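Long-range contact in replication initiator protein (Staphylococcus aureus subsp. aureus, PDB 4PTA), which probably binds the iterons of the replication origin of staphylococcal multiresistance plasmids through a winged-helix domain and so initiates plasmid replication: residues Ala41-Arg46 with Ala69-Ile74. Numbering follows the deposited sequence.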
loop_
_atom_site.group_PDB
_atom_site.type_symbol
_atom_site.label_atom_id
_atom_site.label_comp_id
_atom_site.label_asym_id
_atom_site.label_seq_id
_atom_site.Cartn_x
_atom_site.Cartn_y
_atom_site.Cartn_z
ATOM N N ALA A 41 5.245 12.869 -6.802
ATOM C CA ALA A 41 5.133 11.845 -5.764
ATOM C C ALA A 41 5.121 12.443 -4.362
ATOM O O ALA A 41 4.331 12.028 -3.515
ATOM C CB ALA A 41 6.258 10.821 -5.895
ATOM N N ILE A 42 6.004 13.409 -4.121
ATOM C CA ILE A 42 6.073 14.071 -2.822
ATOM C C ILE A 42 4.775 14.814 -2.503
ATOM O O ILE A 42 4.227 14.677 -1.411
ATOM C CB ILE A 42 7.283 15.040 -2.723
ATOM C CG1 ILE A 42 8.599 14.257 -2.730
ATOM C CG2 ILE A 42 7.187 15.898 -1.468
ATOM C CD1 ILE A 42 9.823 15.098 -2.410
ATOM N N LEU A 43 4.286 15.593 -3.461
ATOM C CA LEU A 43 3.052 16.347 -3.281
ATOM C C LEU A 43 1.849 15.421 -3.100
ATOM O O LEU A 43 0.947 15.696 -2.309
ATOM C CB LEU A 43 2.832 17.284 -4.471
ATOM C CG LEU A 43 3.042 18.785 -4.260
ATOM C CD1 LEU A 43 3.717 19.083 -2.928
ATOM C CD2 LEU A 43 3.833 19.368 -5.415
ATOM N N ARG A 44 1.842 14.321 -3.845
ATOM C CA ARG A 44 0.771 13.341 -3.754
ATOM C C ARG A 44 0.608 12.862 -2.316
ATOM O O ARG A 44 -0.506 12.658 -1.833
ATOM C CB ARG A 44 1.084 12.147 -4.648
ATOM C CG ARG A 44 -0.072 11.196 -4.786
ATOM C CD ARG A 44 0.337 9.873 -5.393
ATOM N NE ARG A 44 -0.839 9.168 -5.889
ATOM C CZ ARG A 44 -1.650 8.439 -5.131
ATOM N NH1 ARG A 44 -2.706 7.844 -5.673
ATOM N NH2 ARG A 44 -1.407 8.307 -3.833
ATOM N N ASP A 45 1.736 12.682 -1.640
ATOM C CA ASP A 45 1.738 12.209 -0.270
ATOM C C ASP A 45 1.056 13.190 0.684
ATOM O O ASP A 45 0.637 12.803 1.773
ATOM C CB ASP A 45 3.176 11.934 0.181
ATOM C CG ASP A 45 3.242 11.077 1.434
ATOM O OD1 ASP A 45 2.442 10.121 1.551
ATOM O OD2 ASP A 45 4.092 11.365 2.301
ATOM N N ARG A 46 0.939 14.453 0.272
ATOM C CA ARG A 46 0.389 15.506 1.131
ATOM C C ARG A 46 -1.142 15.575 1.119
ATOM O O ARG A 46 -1.733 16.355 1.868
ATOM C CB ARG A 46 0.937 16.883 0.734
ATOM C CG ARG A 46 2.369 16.908 0.208
ATOM C CD ARG A 46 3.379 17.096 1.326
ATOM N NE ARG A 46 3.008 18.188 2.221
ATOM C CZ ARG A 46 3.730 18.575 3.270
ATOM N NH1 ARG A 46 4.871 17.961 3.552
ATOM N NH2 ARG A 46 3.313 19.576 4.036
ATOM N N ALA A 69 8.168 29.415 -0.922
ATOM C CA ALA A 69 9.090 28.924 0.099
ATOM C C ALA A 69 8.665 27.561 0.640
ATOM O O ALA A 69 9.508 26.707 0.913
ATOM C CB ALA A 69 9.224 29.935 1.234
ATOM N N ASP A 70 7.358 27.371 0.804
ATOM C CA ASP A 70 6.815 26.085 1.235
ATOM C C ASP A 70 7.297 24.974 0.317
ATOM O O ASP A 70 7.953 24.031 0.752
ATOM C CB ASP A 70 5.287 26.110 1.235
ATOM C CG ASP A 70 4.718 26.997 2.320
ATOM O OD1 ASP A 70 5.363 27.131 3.381
ATOM O OD2 ASP A 70 3.621 27.558 2.112
ATOM N N LEU A 71 6.961 25.089 -0.960
ATOM C CA LEU A 71 7.392 24.110 -1.939
ATOM C C LEU A 71 8.910 24.002 -1.921
ATOM O O LEU A 71 9.472 22.933 -2.153
ATOM C CB LEU A 71 6.891 24.492 -3.331
ATOM C CG LEU A 71 5.370 24.487 -3.503
ATOM C CD1 LEU A 71 4.987 24.966 -4.888
ATOM C CD2 LEU A 71 4.806 23.099 -3.239
ATOM N N GLU A 72 9.569 25.117 -1.628
ATOM C CA GLU A 72 11.027 25.154 -1.588
ATOM C C GLU A 72 11.576 24.189 -0.539
ATOM O O GLU A 72 12.520 23.443 -0.806
ATOM C CB GLU A 72 11.519 26.579 -1.327
ATOM C CG GLU A 72 12.631 27.018 -2.258
ATOM C CD GLU A 72 12.754 28.525 -2.362
ATOM O OE1 GLU A 72 12.577 29.218 -1.334
ATOM O OE2 GLU A 72 13.024 29.017 -3.479
ATOM N N VAL A 73 10.980 24.205 0.650
ATOM C CA VAL A 73 11.383 23.294 1.716
ATOM C C VAL A 73 10.812 21.899 1.491
ATOM O O VAL A 73 11.489 20.897 1.722
ATOM C CB VAL A 73 10.949 23.807 3.108
ATOM C CG1 VAL A 73 9.487 24.215 3.103
ATOM C CG2 VAL A 73 11.203 22.744 4.174
ATOM N N ILE A 74 9.564 21.844 1.032
ATOM C CA ILE A 74 8.869 20.581 0.805
ATOM C C ILE A 74 9.566 19.713 -0.234
ATOM O O ILE A 74 9.677 18.496 -0.065
ATOM C CB ILE A 74 7.409 20.812 0.360
ATOM C CG1 ILE A 74 6.571 21.327 1.529
ATOM C CG2 ILE A 74 6.805 19.528 -0.194
ATOM C CD1 ILE A 74 5.138 21.636 1.153
#
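In the helical core of the N-terminal domain of this RepA protein, whose topology is consistent with a winged helix, Ile74 at the end of helix 68-74 packs against Ile42 and Leu43 of helix 34-44 and Arg46, which follows it in the chain. The branched isoleucine divides its work. Its CG2 meets CG2 of Ile42 at 3.9 Å, the two side chains running antiparallel alongside each other, and lies 4.1 Å from CD1 of Leu43, whose side chain runs roughly perpendicular to it. In both isoleucines CG2 is anti to the backbone N, which leaves CG1 of Ile74 (chi1 -72°) to carry CD1 in another direction, to Arg46. There CD1 of Ile74 sits over the centre of the guanidinium, 3.9 Å above its plane. A methyl suits this face, because the N-H groups point outward in the plane: NE makes a weak hydrogen bond to the hydroxyl of Tyr66, and NH2 is also hydrogen-bonded. Bends at chi2 and chi3 of Arg46 bring the flat group to Ile74. Leu43 CD1 also touches CD2 of Leu71 at 4.2 Å; both leucines, buried and wholly apolar, continue into the core, Leu43 onto Leu110 and Leu71 onto Leu108 and Ile82 of helix 79-91. Such apolar packing between helices of the bundle, backed by a two-stranded antiparallel wing, is characteristic of the winged helix-turn-helix fold.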